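Local coordinates for protein L-ribulose 3-epimerase (Methylomonas sp. DH-1, PDB 7CJ7) that catalyses the manganese-dependent epimerization of ketoses at C3, with its highest activity toward L-ribulose, at residues A13-G18 / D272-K277; L151-R156 / A180-D185; Y209-E214 / T244-S249. One frame throughout, in Å; residues are numbered along the deposited sequence.

Contacts 2 and 3 are two neighbouring-strand pairs of one closed eight-stranded barrel, and contact 1 packs a loop against the last helix outside it. Each of contacts 2 and 3 supplies two of the four protein ligands of the manganese ion: E152 and D185 from contact 2, H211 and E246 from contact 3. Their centres are about 13 Å apart, and strands 180-185 and 207-212 lie side by side in the sheet. L-sorbose completes the metal site. Contact 1 lies farther out, its centre about 11 Å from that of contact 3. The two touch where L274 CG meets F245 CZ at 3.7 Å. The side chain of V15 is about 11 Å from the bound sugar.

Contact 1 (A13-G18 / D272-K277); sequences ALVWSG and DDLAGK
W16 and V15 pack on A275, and the W16 N-H reaches D272 through a water. Segment 13-18 follows strand 8-12 and starts with a 3-10 turn at 13-15. Segment 272-277 belongs to helix 271-285, the last helix of the chain.

The apolar part centres on the methyl of A275. W16 CZ2, on the benzo side of the indole, lies 3.5 Å from A275 CB. V15 CG1 reaches the same methyl at 4.0 Å. It also approaches L274 CD2 at 4.3 Å. A chi1 of 165° turns V15 CG1 away from its own backbone N. From there it also lies over the centre of one face of the W16 indole, 3.7 Å above the plane. V15 CG1 thus packs against both the indole and the helix.

The polar part lies at the indole edge. D272 OD1 is near the ring plane, 3.7 Å from W16 NE1. A water joins them: W16 NE1 donates to it at 3.3 Å, and it donates to D272 OD1 at 2.6 Å. The same oxygen of D272 forms a salt bridge with R34. An alanine in place of W16 would probably open a gap beside A275 and V15 and leave the bridging water without its indole donor.

Backbone and outer bonds add to this. V15 O accepts a hydrogen bond from S271 OG, just before the segment, and A275 O pairs with Y37 OH. W16 also touches A28 and A32 of helix 22-35, joining the first and last helices of the barrel. The chemistry is mostly apolar, and a water links the indole N-H to the carboxylate, which are not hydrogen-bonded directly.

Contact 2 (L151-R156 / A180-D185); sequences LEVVNR and AFLHLD. With MN (manganese (II) ion), chain D; SOL (L-sorbose), chain C.
L151 and E152 pair with L182 and H183 as neighbouring parallel strands of the TIM barrel, joined by helix 165-175 in a beta-alpha-beta unit. Three backbone bonds hold them. L151 N donates to F181 O at 2.8 Å. H183 N donates to L151 O at 2.9 Å. V153 N donates to H183 O at 3.0 Å. Past them, a water donates a hydrogen bond to V153 O and accepts one from D185 N.

The E152 carboxylate is shared between metal and sugar. Its OE2 binds manganese at 2.1 Å, and its OE1 accepts from O4 of L-sorbose at 2.7 Å. D185 OD2 binds the same ion at 2.0 Å. Sharing the metal brings E152 OE2 and D185 OD2 to 2.9 Å; they are not hydrogen-bonded. D185 OD1 caps the following helix at Y187 N. H211 and E246 complete the protein ligands. E152 probably serves as a proton donor or acceptor.

The H183 ring lies nearly parallel to the E152 carboxylate plane, and its ND1 accepts a hydrogen bond from G110 N. E152 CG sits over the centre of that ring, 3.5 Å from its centroid in a CH-pi contact.

Contact 3 (Y209-E214 / T244-S249); sequences YVHIGE and TFESFS. With MN (manganese (II) ion), chain D; SOL (L-sorbose), chain C.
The H211 imidazole lies alongside T244, the two side chains pointing the same way. H211 CD2 comes 3.5 Å from T244 CB, obliquely to the ring. H211 CD2 in turn lies in the plane of the Y209 ring, at its edge. The E246 carboxylate is turned 77° from the imidazole.

Both groups bind manganese, H211 through ND1 at 2.2 Å and E246 through OE2 at 2.1 Å. On its other nitrogen, NE2, H211 also pairs with E41. Sorbose O2 and O3 bind the same ion. With chi1 at -175°, E246 CG points opposite its backbone N and the chain runs on extended, which carries its carboxylate up to the metal. E246 OE1 then lies 2.8 Å from sorbose O3. E246 probably serves as a proton donor or acceptor, and its place beside sorbose C3 is consistent with epimerization at that carbon. The positive metal would probably polarise the sugar oxygens that it binds.

The strands pair in parallel. T244 N donates to V210 O, I212 N to T244 O at 2.8 Å, and E246 N to I212 O. Beyond them a water accepts from E214 N and donates to E246 O. The hydroxyls of Y209 and T244 both hydrogen-bond E41 OE1, and T244 OG1 also pairs with Y39 OH.

On the other face of the sheet, I212 packs on F227, F230 and F231 of helix 227-236. F245 touches L274 and A278 of helix 271-285. Strand 207-212 also bonds to strand 180-185, and F245 to strand 8-12, which closes the barrel.

Contact 1 (A13-G18 / D272-K277)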
# COMPACT_ATOMS: atom_id res chain seq x y z
N ALA A 13 14.91 13.69 -5.69
CA ALA A 13 15.90 13.44 -6.75
C ALA A 13 15.33 12.48 -7.81
O ALA A 13 15.66 12.66 -8.99
CB ALA A 13 17.17 12.90 -6.13
N LEU A 14 14.50 11.51 -7.40
CA LEU A 14 14.02 10.42 -8.29
C LEU A 14 13.01 10.95 -9.32
O LEU A 14 12.56 10.15 -10.18
CB LEU A 14 13.38 9.32 -7.44
CG LEU A 14 14.24 8.07 -7.23
CD1 LEU A 14 14.30 7.24 -8.50
CD2 LEU A 14 15.64 8.46 -6.76
N VAL A 15 12.64 12.22 -9.22
CA VAL A 15 11.83 12.88 -10.28
C VAL A 15 12.72 13.01 -11.52
O VAL A 15 12.16 12.97 -12.63
CB VAL A 15 11.27 14.23 -9.80
CG1 VAL A 15 10.76 15.06 -10.96
CG2 VAL A 15 10.17 14.01 -8.77
N TRP A 16 14.04 13.08 -11.34
CA TRP A 16 15.00 13.41 -12.43
C TRP A 16 16.03 12.30 -12.67
O TRP A 16 16.35 12.08 -13.84
CB TRP A 16 15.69 14.74 -12.16
CG TRP A 16 14.78 15.93 -12.22
CD1 TRP A 16 14.38 16.61 -13.34
CD2 TRP A 16 14.20 16.62 -11.10
NE1 TRP A 16 13.58 17.66 -12.98
CE2 TRP A 16 13.46 17.70 -11.62
CE3 TRP A 16 14.26 16.44 -9.71
CZ2 TRP A 16 12.75 18.57 -10.79
CZ3 TRP A 16 13.56 17.30 -8.90
CH2 TRP A 16 12.83 18.36 -9.44
N SER A 17 16.58 11.70 -11.61
CA SER A 17 17.75 10.79 -11.70
C SER A 17 17.58 9.58 -10.78
O SER A 17 17.21 9.77 -9.63
CB SER A 17 19.03 11.52 -11.37
OG SER A 17 19.28 12.54 -12.31
N GLY A 18 17.91 8.39 -11.28
CA GLY A 18 17.88 7.13 -10.51
C GLY A 18 19.18 6.88 -9.76
O GLY A 18 19.19 5.99 -8.90
N ASP A 272 10.49 17.22 -16.46
CA ASP A 272 10.28 18.69 -16.40
C ASP A 272 8.79 19.02 -16.36
O ASP A 272 8.39 19.89 -15.59
CB ASP A 272 10.97 19.40 -17.56
CG ASP A 272 12.48 19.25 -17.50
OD1 ASP A 272 13.01 19.04 -16.38
OD2 ASP A 272 13.12 19.34 -18.57
N ASP A 273 7.98 18.33 -17.16
CA ASP A 273 6.51 18.58 -17.21
C ASP A 273 5.92 18.20 -15.85
O ASP A 273 5.15 18.98 -15.26
CB ASP A 273 5.86 17.80 -18.34
CG ASP A 273 4.38 18.09 -18.45
OD1 ASP A 273 4.05 19.22 -18.85
OD2 ASP A 273 3.57 17.21 -18.10
N LEU A 274 6.27 17.01 -15.37
CA LEU A 274 5.76 16.48 -14.08
C LEU A 274 6.12 17.45 -12.96
O LEU A 274 5.21 17.84 -12.22
CB LEU A 274 6.37 15.10 -13.83
CG LEU A 274 5.99 14.50 -12.48
CD1 LEU A 274 4.57 13.95 -12.51
CD2 LEU A 274 6.98 13.42 -12.08
N ALA A 275 7.39 17.84 -12.84
CA ALA A 275 7.91 18.67 -11.73
C ALA A 275 7.34 20.09 -11.81
O ALA A 275 7.00 20.66 -10.76
CB ALA A 275 9.41 18.69 -11.75
N GLY A 276 7.24 20.67 -13.01
CA GLY A 276 6.69 22.02 -13.19
C GLY A 276 5.22 22.06 -12.80
O GLY A 276 4.82 22.99 -12.07
N LYS A 277 4.45 21.07 -13.25
CA LYS A 277 3.00 21.00 -12.97
C LYS A 277 2.79 20.76 -11.48
O LYS A 277 1.84 21.32 -10.93
CB LYS A 277 2.33 19.93 -13.83
CG LYS A 277 2.07 20.36 -15.27
CD LYS A 277 1.33 19.33 -16.07
CE LYS A 277 0.98 19.81 -17.47
NZ LYS A 277 1.02 18.67 -18.41
O HOH W 1 12.41 20.45 -14.28

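Contact 2 (L151-R156 / A180-D185)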
# COMPACT_ATOMS: atom_id res chain seq x y z
N LEU A 151 10.92 12.04 11.15
CA LEU A 151 10.61 10.59 11.04
C LEU A 151 9.37 10.44 10.17
O LEU A 151 8.27 10.88 10.58
CB LEU A 151 10.41 10.04 12.45
CG LEU A 151 11.68 9.87 13.29
CD1 LEU A 151 12.35 11.20 13.62
CD2 LEU A 151 11.36 9.14 14.57
N GLU A 152 9.54 9.88 8.98
CA GLU A 152 8.46 9.77 7.98
C GLU A 152 7.56 8.58 8.34
O GLU A 152 8.03 7.43 8.31
CB GLU A 152 9.01 9.61 6.58
CG GLU A 152 7.94 9.80 5.53
CD GLU A 152 8.46 9.67 4.11
OE1 GLU A 152 9.66 9.29 3.94
OE2 GLU A 152 7.69 9.97 3.20
N VAL A 153 6.30 8.87 8.62
CA VAL A 153 5.22 7.85 8.78
C VAL A 153 4.94 7.26 7.40
O VAL A 153 4.65 8.02 6.47
CB VAL A 153 3.97 8.50 9.39
CG1 VAL A 153 2.83 7.50 9.48
CG2 VAL A 153 4.30 9.11 10.74
N VAL A 154 5.06 5.95 7.25
CA VAL A 154 4.81 5.33 5.92
C VAL A 154 3.82 4.19 6.12
O VAL A 154 3.53 3.81 7.27
CB VAL A 154 6.10 4.87 5.23
CG1 VAL A 154 7.00 6.04 4.89
CG2 VAL A 154 6.84 3.84 6.08
N ASN A 155 3.32 3.66 5.01
CA ASN A 155 2.21 2.68 5.05
C ASN A 155 2.73 1.34 5.56
O ASN A 155 3.97 1.12 5.66
CB ASN A 155 1.51 2.61 3.69
CG ASN A 155 2.34 1.95 2.62
OD1 ASN A 155 2.66 0.78 2.76
ND2 ASN A 155 2.70 2.69 1.57
N ARG A 156 1.80 0.44 5.84
CA ARG A 156 2.01 -0.90 6.43
C ARG A 156 2.99 -1.72 5.58
O ARG A 156 3.69 -2.58 6.15
CB ARG A 156 0.66 -1.60 6.52
CG ARG A 156 0.01 -1.85 5.16
CD ARG A 156 -1.45 -2.26 5.25
NE ARG A 156 -2.25 -1.25 5.93
CZ ARG A 156 -3.46 -1.47 6.41
NH1 ARG A 156 -4.02 -2.65 6.26
NH2 ARG A 156 -4.12 -0.50 7.03
N ALA A 180 13.77 16.37 16.96
CA ALA A 180 13.10 15.22 16.31
C ALA A 180 11.64 15.59 16.02
O ALA A 180 10.91 15.99 16.95
CB ALA A 180 13.23 13.98 17.13
N PHE A 181 11.23 15.45 14.77
CA PHE A 181 9.91 15.90 14.28
C PHE A 181 9.21 14.75 13.55
O PHE A 181 9.87 13.76 13.15
CB PHE A 181 10.06 17.10 13.33
CG PHE A 181 10.58 18.34 14.00
CD1 PHE A 181 11.95 18.56 14.10
CD2 PHE A 181 9.72 19.29 14.51
CE1 PHE A 181 12.44 19.70 14.71
CE2 PHE A 181 10.21 20.43 15.12
CZ PHE A 181 11.57 20.62 15.22
N LEU A 182 7.91 14.92 13.36
CA LEU A 182 7.09 14.04 12.50
C LEU A 182 7.25 14.50 11.05
O LEU A 182 7.40 15.71 10.78
CB LEU A 182 5.63 14.15 12.96
CG LEU A 182 4.67 13.15 12.33
CD1 LEU A 182 4.94 11.76 12.88
CD2 LEU A 182 3.23 13.56 12.59
N HIS A 183 7.23 13.55 10.14
CA HIS A 183 7.25 13.78 8.68
C HIS A 183 6.03 13.07 8.10
O HIS A 183 5.90 11.86 8.33
CB HIS A 183 8.61 13.32 8.15
CG HIS A 183 8.76 13.26 6.67
ND1 HIS A 183 9.92 12.78 6.09
CD2 HIS A 183 7.93 13.60 5.66
CE1 HIS A 183 9.79 12.81 4.78
NE2 HIS A 183 8.59 13.32 4.48
N LEU A 184 5.12 13.81 7.46
CA LEU A 184 3.89 13.23 6.87
C LEU A 184 4.02 13.26 5.36
O LEU A 184 4.66 14.19 4.82
CB LEU A 184 2.65 14.00 7.33
CG LEU A 184 2.26 13.80 8.80
CD1 LEU A 184 1.06 14.66 9.13
CD2 LEU A 184 1.93 12.33 9.08
N ASP A 185 3.45 12.25 4.71
CA ASP A 185 3.52 12.04 3.24
C ASP A 185 2.11 11.70 2.76
O ASP A 185 1.55 10.69 3.23
CB ASP A 185 4.54 10.94 2.94
CG ASP A 185 4.69 10.63 1.46
OD1 ASP A 185 3.69 10.68 0.75
OD2 ASP A 185 5.81 10.33 1.05
MN MN D . 7.81 10.19 1.14
C1 SOL C . 8.93 6.02 0.67
O1 SOL C . 7.69 5.47 0.29
C2 SOL C . 8.86 7.51 0.77
O2 SOL C . 7.79 8.08 0.92
C3 SOL C . 10.15 8.30 0.63
O3 SOL C . 10.01 9.60 1.17
C4 SOL C . 11.33 7.58 1.27
O4 SOL C . 11.08 7.43 2.67
C5 SOL C . 12.67 8.30 1.10
O5 SOL C . 13.66 7.65 1.89
C6 SOL C . 13.14 8.36 -0.34
O6 SOL C . 14.37 9.08 -0.43
O HOH W 2 2.68 9.95 6.38

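Contact 3 (Y209-E214 / T244-S249)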
# COMPACT_ATOMS: atom_id res chain seq x y z
N TYR A 209 8.23 18.20 8.50
CA TYR A 209 8.53 17.89 7.07
C TYR A 209 7.30 17.28 6.40
O TYR A 209 6.55 16.52 7.04
CB TYR A 209 9.74 16.95 6.98
CG TYR A 209 10.61 17.10 5.76
CD1 TYR A 209 10.24 16.57 4.53
CD2 TYR A 209 11.83 17.76 5.82
CE1 TYR A 209 11.04 16.71 3.41
CE2 TYR A 209 12.64 17.90 4.71
CZ TYR A 209 12.25 17.37 3.50
OH TYR A 209 13.07 17.50 2.39
N VAL A 210 7.12 17.60 5.12
CA VAL A 210 5.93 17.17 4.34
C VAL A 210 6.38 16.67 2.96
O VAL A 210 7.19 17.36 2.30
CB VAL A 210 4.91 18.31 4.20
CG1 VAL A 210 3.89 17.99 3.13
CG2 VAL A 210 4.26 18.63 5.53
N HIS A 211 5.89 15.49 2.59
CA HIS A 211 5.91 14.98 1.20
C HIS A 211 4.52 15.09 0.59
O HIS A 211 3.53 14.65 1.23
CB HIS A 211 6.42 13.55 1.13
CG HIS A 211 7.90 13.46 1.24
ND1 HIS A 211 8.56 12.25 1.23
CD2 HIS A 211 8.85 14.42 1.38
CE1 HIS A 211 9.86 12.46 1.30
NE2 HIS A 211 10.07 13.78 1.42
N ILE A 212 4.49 15.61 -0.63
CA ILE A 212 3.28 15.69 -1.49
C ILE A 212 3.44 14.60 -2.55
O ILE A 212 4.32 14.74 -3.42
CB ILE A 212 3.11 17.08 -2.10
CG1 ILE A 212 3.06 18.17 -1.03
CG2 ILE A 212 1.90 17.13 -3.02
CD1 ILE A 212 1.99 17.97 0.02
N GLY A 213 2.64 13.55 -2.43
CA GLY A 213 2.56 12.44 -3.40
C GLY A 213 1.11 12.12 -3.72
O GLY A 213 0.28 12.07 -2.80
N GLU A 214 0.81 11.90 -5.00
CA GLU A 214 -0.54 11.46 -5.42
C GLU A 214 -0.74 10.01 -4.95
O GLU A 214 0.25 9.35 -4.57
CB GLU A 214 -0.69 11.65 -6.93
CG GLU A 214 -2.11 11.46 -7.45
CD GLU A 214 -3.23 12.17 -6.70
OE1 GLU A 214 -3.66 13.26 -7.15
OE2 GLU A 214 -3.69 11.62 -5.67
N THR A 244 8.15 18.73 -0.07
CA THR A 244 8.82 18.06 -1.22
C THR A 244 7.78 17.34 -2.08
O THR A 244 7.00 16.54 -1.53
CB THR A 244 9.84 17.00 -0.79
OG1 THR A 244 10.77 17.54 0.14
CG2 THR A 244 10.60 16.43 -1.96
N PHE A 245 7.79 17.62 -3.38
CA PHE A 245 7.06 16.80 -4.37
C PHE A 245 7.83 15.49 -4.55
O PHE A 245 9.05 15.51 -4.84
CB PHE A 245 6.89 17.54 -5.69
CG PHE A 245 6.39 16.65 -6.80
CD1 PHE A 245 5.23 15.92 -6.66
CD2 PHE A 245 7.11 16.53 -7.98
CE1 PHE A 245 4.78 15.08 -7.68
CE2 PHE A 245 6.66 15.70 -9.00
CZ PHE A 245 5.50 14.99 -8.85
N GLU A 246 7.12 14.38 -4.40
CA GLU A 246 7.69 13.03 -4.52
C GLU A 246 6.86 12.24 -5.53
O GLU A 246 5.61 12.25 -5.45
CB GLU A 246 7.71 12.35 -3.15
CG GLU A 246 8.38 11.00 -3.18
CD GLU A 246 8.75 10.51 -1.79
OE1 GLU A 246 9.95 10.27 -1.54
OE2 GLU A 246 7.84 10.39 -0.97
N SER A 247 7.53 11.57 -6.46
CA SER A 247 6.87 10.84 -7.56
C SER A 247 7.80 9.76 -8.09
O SER A 247 9.00 10.03 -8.24
CB SER A 247 6.44 11.79 -8.65
OG SER A 247 5.71 11.12 -9.65
N PHE A 248 7.26 8.60 -8.41
CA PHE A 248 8.06 7.47 -8.94
C PHE A 248 7.38 6.92 -10.19
O PHE A 248 6.15 6.71 -10.19
CB PHE A 248 8.26 6.40 -7.87
CG PHE A 248 8.93 6.90 -6.62
CD1 PHE A 248 10.30 7.01 -6.55
CD2 PHE A 248 8.18 7.26 -5.52
CE1 PHE A 248 10.91 7.49 -5.40
CE2 PHE A 248 8.79 7.74 -4.37
CZ PHE A 248 10.15 7.85 -4.31
N SER A 249 8.19 6.70 -11.22
CA SER A 249 7.79 6.06 -12.49
C SER A 249 8.86 5.05 -12.88
O SER A 249 10.03 5.29 -12.55
CB SER A 249 7.59 7.10 -13.57
OG SER A 249 7.26 6.46 -14.80
MN MN D . 7.81 10.19 1.14
C1 SOL C . 8.93 6.02 0.67
O1 SOL C . 7.69 5.47 0.29
C2 SOL C . 8.86 7.51 0.77
O2 SOL C . 7.79 8.08 0.92
C3 SOL C . 10.15 8.30 0.63
O3 SOL C . 10.01 9.60 1.17
C4 SOL C . 11.33 7.58 1.27
O4 SOL C . 11.08 7.43 2.67
C5 SOL C . 12.67 8.30 1.10
O5 SOL C . 13.66 7.65 1.89
C6 SOL C . 13.14 8.36 -0.34
O6 SOL C . 14.37 9.08 -0.43
O HOH W 3 3.05 11.88 -6.81